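Local coordinates for protein adenosine kinase, putative (Trypanosoma brucei, PDB 2XTB) that probably phosphorylates adenosine and related nucleosides to their monophosphates at the expense of ATP, a magnesium-dependent step of purine salvage, at residues Y11-P16 against G170-V175; S5-V10 against G83-Y88. All coordinates share one frame; numbering follows the deposited sequence.

Contact 1: residues Y11-P16 against G170-V175; sequences YVQCNP and GFTLTV. With KRM (4-[5-(4-phenoxyphenyl)-1H-pyrazol-3-yl]morpholine), chain B.
Asn15 and Phe171 come together at the adenosine site of this PfkB (ribokinase-like) kinase, where the loop after strand 10-13 passes the turn that follows the neighbouring parallel strand 165-169. Both residues bind adenosine in this protein; here the pyrazole-morpholine compound KRM lies against them. Polar contact is sparse: no hydrogen bond joins 11-16 to 170-175. Asn15 instead turns its amide nitrogen to the ligand, ND2 lying 3.1 Å from pyrazole N17 of KRM in a bond weakened by its bent angle of 129°. Ser66 N supplies the ligand with another hydrogen bond. On the Thr172 side chain, OG1 is bonded to Ser169 O, back in the strand, which leaves the methyl to meet Gln13.

Stacking on the ligand falls to Phe171. One face of its ring receives KRM, with C16 of the pyrazole 3.5 Å above the plane and displaced toward the rim, while the morpholine reaches over CD1 and CE1. At the ring edge, near its plane, comes Cys14 SG, a loose contact of 4.5 Å to Phe171 CD1. Thr174 flanks the ligand beyond the pyrazole, its CG2 being 3.8 Å from C12 of the KRM phenylene ring next to the pyrazole.

Van der Waals contact between methyl groups of 170-175 and oxygens of 11-16 makes up much of the rest. With OG1 set between the backbone N and the carbonyl carbon (chi1 55°), Thr172 CG2 rests 3.3 Å from Gln13 O and close to Cys14 CA. Val175 and Asn15 run past each other in opposite directions, and the methyl CG2 of Val175 lies 3.5 Å from Asn15 OD1.

Contact 2: residues S5-V10 against G83-Y88; sequences SAPLRV and GKFVTY
Val10 is held through both its N-H and its C=O by backbone hydrogen bonds, to Phe85, just before strand 86-93, and to Thr87 within it: Val10 N gives to Phe85 O at 2.8 Å, and Val10 O accepts from Thr87 N at 2.7 Å. This is the parallel bridge between Val10 and Val86, where strands 10-13 and 86-93 begin to pair in the central sheet of the ribokinase-like fold. The second bond is the straighter, 170° at the hydrogen; in the first the donor sits 31° out of the plane of the Phe85 carbonyl.

Arg9 bends at chi3 and brings its guanidinium over the backbone of Lys84, which covers one face of the group. NH1 is 3.5 Å from Lys84 CA. Gly83 O and Thr87 OG1 lie at the guanidinium edge in its plane, near NH2 but without a hydrogen bond to it.

Packing continues on the other side of the strands, where the side chains of Val10 and Val86 lie side by side and point the same way. Phe85 swings its ring back toward 5-10, with CG anti to the backbone N (chi1 -179°). There the ring meets Pro7 and Val10 obliquely, and Ala74 of helix 66-77 and Ala312 of helix 299-312 also touch its side chain. Pro7 CB approaches Phe85 CE1 to 3.6 Å, and Val10 CG2 comes within 3.7 Å of the same CE1. Leu8 O faces the ring edge, near its plane, 3.2 Å from Phe85 CE1.

Overall arrangement
Contacts 1 and 2 follow strand 10-13 from its start to the loop beyond its end. In the nine-stranded sheet this strand lies between 86-93 and 165-169; contact 2 begins its pairing with the first, and contact 1 joins its continuation to the turn after the second. Their centres are 19 Å apart, yet they touch: a probable backbone hydrogen bond of 2.8 Å links Val12 N to Thr87 O, and Tyr88 OH probably bonds to Cys14 O at 3.1 Å. Contact 1 forms part of the adenosine pocket, where KRM is bound, with Phe171 about 6 Å from Asp301, the predicted proton acceptor. In contact 2, Val86 is about 11 Å from adenosine-binding Asn69, both distances between side chains.

Contact 1: residues Y11-P16 against G170-V175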
loop_
_atom_site.group_PDB
_atom_site.type_symbol
_atom_site.label_atom_id
_atom_site.label_comp_id
_atom_site.label_asym_id
_atom_site.label_seq_id
_atom_site.Cartn_x
_atom_site.Cartn_y
_atom_site.Cartn_z
ATOM N N TYR A 11 2.074 9.478 7.630
ATOM C CA TYR A 11 3.306 9.257 6.903
ATOM C C TYR A 11 3.191 7.923 6.173
ATOM O O TYR A 11 2.828 6.906 6.771
ATOM C CB TYR A 11 4.475 9.228 7.887
ATOM C CG TYR A 11 5.839 9.054 7.265
ATOM C CD1 TYR A 11 6.617 10.160 6.942
ATOM C CD2 TYR A 11 6.360 7.782 7.020
ATOM C CE1 TYR A 11 7.876 10.010 6.379
ATOM C CE2 TYR A 11 7.618 7.622 6.458
ATOM C CZ TYR A 11 8.370 8.741 6.141
ATOM O OH TYR A 11 9.616 8.595 5.585
ATOM N N VAL A 12 3.487 7.933 4.878
ATOM C CA VAL A 12 3.420 6.725 4.065
ATOM C C VAL A 12 4.745 6.539 3.341
ATOM O O VAL A 12 5.227 7.454 2.679
ATOM C CB VAL A 12 2.252 6.776 3.032
ATOM C CG1 VAL A 12 2.257 5.545 2.147
ATOM C CG2 VAL A 12 0.911 6.890 3.731
ATOM N N GLN A 13 5.338 5.360 3.479
ATOM C CA GLN A 13 6.536 5.038 2.721
ATOM C C GLN A 13 6.326 3.782 1.891
ATOM O O GLN A 13 5.802 2.782 2.380
ATOM C CB GLN A 13 7.746 4.900 3.637
ATOM C CG GLN A 13 9.071 4.740 2.899
ATOM C CD GLN A 13 10.265 5.176 3.724
ATOM O OE1 GLN A 13 11.335 4.574 3.653
ATOM N NE2 GLN A 13 10.091 6.230 4.508
ATOM N N CYS A 14 6.725 3.853 0.624
ATOM C CA CYS A 14 6.569 2.740 -0.304
ATOM C C CYS A 14 7.385 2.974 -1.573
ATOM O O CYS A 14 8.146 3.943 -1.668
ATOM C CB CYS A 14 5.090 2.537 -0.652
ATOM S SG CYS A 14 4.710 0.957 -1.435
ATOM N N ASN A 15 7.220 2.067 -2.533
ATOM C CA ASN A 15 7.837 2.172 -3.847
ATOM C C ASN A 15 6.887 2.839 -4.849
ATOM O O ASN A 15 5.902 2.228 -5.273
ATOM C CB ASN A 15 8.253 0.780 -4.336
ATOM C CG ASN A 15 9.312 0.132 -3.448
ATOM O OD1 ASN A 15 9.824 0.747 -2.509
ATOM N ND2 ASN A 15 9.648 -1.117 -3.749
ATOM N N PRO A 16 7.170 4.103 -5.221
ATOM C CA PRO A 16 6.270 4.819 -6.124
ATOM C C PRO A 16 6.433 4.397 -7.582
ATOM O O PRO A 16 7.536 4.452 -8.124
ATOM C CB PRO A 16 6.664 6.290 -5.928
ATOM C CG PRO A 16 8.055 6.267 -5.422
ATOM C CD PRO A 16 8.330 4.921 -4.821
ATOM N N GLY A 170 4.794 -3.810 2.884
ATOM C CA GLY A 170 5.825 -4.826 3.071
ATOM C C GLY A 170 6.974 -4.673 2.094
ATOM O O GLY A 170 8.083 -5.141 2.355
ATOM N N PHE A 171 6.703 -3.999 0.976
ATOM C CA PHE A 171 7.677 -3.797 -0.094
ATOM C C PHE A 171 8.870 -2.941 0.322
ATOM O O PHE A 171 9.927 -2.996 -0.311
ATOM C CB PHE A 171 6.996 -3.183 -1.321
ATOM C CG PHE A 171 5.853 -4.003 -1.865
ATOM C CD1 PHE A 171 4.574 -3.462 -1.951
ATOM C CD2 PHE A 171 6.052 -5.316 -2.290
ATOM C CE1 PHE A 171 3.515 -4.214 -2.458
ATOM C CE2 PHE A 171 4.995 -6.072 -2.796
ATOM C CZ PHE A 171 3.727 -5.517 -2.879
ATOM N N THR A 172 8.696 -2.149 1.378
ATOM C CA THR A 172 9.767 -1.302 1.909
ATOM C C THR A 172 10.887 -2.131 2.540
ATOM O O THR A 172 12.026 -1.667 2.664
ATOM C CB THR A 172 9.238 -0.321 2.962
ATOM O OG1 THR A 172 8.562 -1.048 3.996
ATOM C CG2 THR A 172 8.280 0.674 2.336
ATOM N N LEU A 173 10.542 -3.359 2.929
ATOM C CA LEU A 173 11.477 -4.310 3.527
ATOM C C LEU A 173 12.349 -4.992 2.472
ATOM O O LEU A 173 13.395 -5.564 2.801
ATOM C CB LEU A 173 10.713 -5.366 4.335
ATOM C CG LEU A 173 9.696 -4.869 5.365
ATOM C CD1 LEU A 173 8.606 -5.903 5.587
ATOM C CD2 LEU A 173 10.365 -4.495 6.675
ATOM N N THR A 174 11.912 -4.942 1.214
ATOM C CA THR A 174 12.688 -5.486 0.096
ATOM C C THR A 174 13.790 -4.525 -0.336
ATOM O O THR A 174 14.753 -4.932 -0.984
ATOM C CB THR A 174 11.804 -5.805 -1.129
ATOM O OG1 THR A 174 11.194 -4.601 -1.607
ATOM C CG2 THR A 174 10.724 -6.816 -0.774
ATOM N N VAL A 175 13.632 -3.251 0.020
ATOM C CA VAL A 175 14.603 -2.207 -0.313
ATOM C C VAL A 175 15.710 -2.163 0.750
ATOM O O VAL A 175 16.810 -2.670 0.524
ATOM C CB VAL A 175 13.924 -0.810 -0.478
ATOM C CG1 VAL A 175 14.932 0.238 -0.919
ATOM C CG2 VAL A 175 12.777 -0.877 -1.471
HETATM C C24 KRM B . 5.799 -1.739 -5.489
HETATM C C23 KRM B . 4.414 -1.274 -5.060
HETATM O O22 KRM B . 3.457 -1.713 -6.023
HETATM C C21 KRM B . 3.316 -3.134 -6.003
HETATM C C20 KRM B . 4.616 -3.802 -6.454
HETATM N N19 KRM B . 5.753 -3.180 -5.759
HETATM C C16 KRM B . 6.842 -3.938 -5.382
HETATM C C15 KRM B . 7.141 -5.203 -5.867
HETATM N N17 KRM B . 7.739 -3.478 -4.514
HETATM N N18 KRM B . 8.683 -4.510 -4.405
HETATM C C14 KRM B . 8.329 -5.543 -5.214
HETATM C C11 KRM B . 9.118 -6.808 -5.346
HETATM C C10 KRM B . 8.764 -7.798 -6.267
HETATM C C9 KRM B . 9.523 -8.968 -6.367
HETATM C C12 KRM B . 10.237 -6.998 -4.532
HETATM C C13 KRM B . 10.995 -8.165 -4.631
HETATM C C8 KRM B . 10.642 -9.158 -5.545
HETATM O O7 KRM B . 11.419 -10.296 -5.616
HETATM C C6 KRM B . 10.971 -11.518 -6.073
HETATM C C1 KRM B . 11.330 -11.959 -7.351
HETATM C C5 KRM B . 10.172 -12.331 -5.264
HETATM C C4 KRM B . 9.728 -13.572 -5.736
HETATM C C3 KRM B . 10.083 -14.006 -7.015
HETATM C C2 KRM B . 10.886 -13.199 -7.825
#

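Contact 2: residues S5-V10 against G83-Y88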
loop_
_atom_site.group_PDB
_atom_site.type_symbol
_atom_site.label_atom_id
_atom_site.label_comp_id
_atom_site.label_asym_id
_atom_site.label_seq_id
_atom_site.Cartn_x
_atom_site.Cartn_y
_atom_site.Cartn_z
ATOM N N SER A 5 -13.051 17.188 14.456
ATOM C CA SER A 5 -11.688 16.655 14.413
ATOM C C SER A 5 -10.997 16.750 13.053
ATOM O O SER A 5 -11.524 16.296 12.032
ATOM C CB SER A 5 -11.670 15.205 14.917
ATOM O OG SER A 5 -12.626 14.413 14.228
ATOM N N ALA A 6 -9.811 17.359 13.067
ATOM C CA ALA A 6 -8.874 17.307 11.950
ATOM C C ALA A 6 -8.129 15.974 12.022
ATOM O O ALA A 6 -7.827 15.500 13.121
ATOM C CB ALA A 6 -7.897 18.467 12.031
ATOM N N PRO A 7 -7.842 15.356 10.861
ATOM C CA PRO A 7 -7.196 14.045 10.858
ATOM C C PRO A 7 -5.728 14.121 11.270
ATOM O O PRO A 7 -5.094 15.167 11.119
ATOM C CB PRO A 7 -7.324 13.597 9.402
ATOM C CG PRO A 7 -7.366 14.857 8.628
ATOM C CD PRO A 7 -8.102 15.837 9.492
ATOM N N LEU A 8 -5.204 13.018 11.793
ATOM C CA LEU A 8 -3.814 12.951 12.223
ATOM C C LEU A 8 -2.891 12.876 11.014
ATOM O O LEU A 8 -3.206 12.208 10.028
ATOM C CB LEU A 8 -3.592 11.745 13.138
ATOM C CG LEU A 8 -4.352 11.706 14.468
ATOM C CD1 LEU A 8 -4.452 10.279 14.972
ATOM C CD2 LEU A 8 -3.713 12.609 15.514
ATOM N N ARG A 9 -1.758 13.571 11.092
ATOM C CA ARG A 9 -0.783 13.587 10.001
ATOM C C ARG A 9 -0.255 12.185 9.723
ATOM O O ARG A 9 0.357 11.551 10.587
ATOM C CB ARG A 9 0.375 14.545 10.302
ATOM C CG ARG A 9 0.021 16.026 10.216
ATOM C CD ARG A 9 1.238 16.863 9.814
ATOM N NE ARG A 9 1.581 16.676 8.403
ATOM C CZ ARG A 9 1.200 17.490 7.420
ATOM N NH1 ARG A 9 0.472 18.569 7.685
ATOM N NH2 ARG A 9 1.552 17.229 6.164
ATOM N N VAL A 10 -0.513 11.707 8.511
ATOM C CA VAL A 10 -0.119 10.359 8.110
ATOM C C VAL A 10 1.162 10.373 7.271
ATOM O O VAL A 10 1.320 11.177 6.354
ATOM C CB VAL A 10 -1.272 9.614 7.378
ATOM C CG1 VAL A 10 -0.780 8.328 6.740
ATOM C CG2 VAL A 10 -2.402 9.305 8.346
ATOM N N GLY A 83 -2.674 18.738 1.576
ATOM C CA GLY A 83 -1.402 19.321 2.001
ATOM C C GLY A 83 -1.241 19.298 3.514
ATOM O O GLY A 83 -0.174 19.638 4.037
ATOM N N LYS A 84 -2.302 18.887 4.210
ATOM C CA LYS A 84 -2.355 18.897 5.675
ATOM C C LYS A 84 -2.610 17.513 6.271
ATOM O O LYS A 84 -2.940 17.399 7.454
ATOM C CB LYS A 84 -3.449 19.856 6.161
ATOM C CG LYS A 84 -3.194 21.323 5.866
ATOM C CD LYS A 84 -4.418 22.162 6.196
ATOM C CE LYS A 84 -4.268 23.584 5.671
ATOM N NZ LYS A 84 -5.541 24.349 5.772
ATOM N N PHE A 85 -2.456 16.464 5.465
ATOM C CA PHE A 85 -2.821 15.119 5.903
ATOM C C PHE A 85 -1.740 14.057 5.649
ATOM O O PHE A 85 -1.029 13.662 6.575
ATOM C CB PHE A 85 -4.180 14.717 5.304
ATOM C CG PHE A 85 -4.654 13.346 5.707
ATOM C CD1 PHE A 85 -4.603 12.931 7.037
ATOM C CD2 PHE A 85 -5.175 12.475 4.757
ATOM C CE1 PHE A 85 -5.041 11.661 7.404
ATOM C CE2 PHE A 85 -5.619 11.203 5.120
ATOM C CZ PHE A 85 -5.551 10.796 6.445
ATOM N N VAL A 86 -1.620 13.602 4.404
ATOM C CA VAL A 86 -0.685 12.537 4.052
ATOM C C VAL A 86 0.621 13.103 3.517
ATOM O O VAL A 86 0.621 14.016 2.689
ATOM C CB VAL A 86 -1.289 11.551 3.010
ATOM C CG1 VAL A 86 -0.208 10.682 2.378
ATOM C CG2 VAL A 86 -2.344 10.673 3.650
ATOM N N THR A 87 1.728 12.561 4.017
ATOM C CA THR A 87 3.037 12.781 3.433
ATOM C C THR A 87 3.509 11.436 2.901
ATOM O O THR A 87 3.434 10.426 3.605
ATOM C CB THR A 87 4.043 13.333 4.461
ATOM O OG1 THR A 87 3.503 14.509 5.071
ATOM C CG2 THR A 87 5.365 13.687 3.789
ATOM N N TYR A 88 3.966 11.424 1.650
ATOM C CA TYR A 88 4.461 10.205 1.027
ATOM C C TYR A 88 5.952 10.289 0.738
ATOM O O TYR A 88 6.419 11.232 0.097
ATOM C CB TYR A 88 3.696 9.886 -0.258
ATOM C CG TYR A 88 4.184 8.630 -0.950
ATOM C CD1 TYR A 88 3.613 7.392 -0.665
ATOM C CD2 TYR A 88 5.228 8.679 -1.878
ATOM C CE1 TYR A 88 4.065 6.235 -1.288
ATOM C CE2 TYR A 88 5.683 7.530 -2.504
ATOM C CZ TYR A 88 5.095 6.313 -2.209
ATOM O OH TYR A 88 5.540 5.171 -2.826
#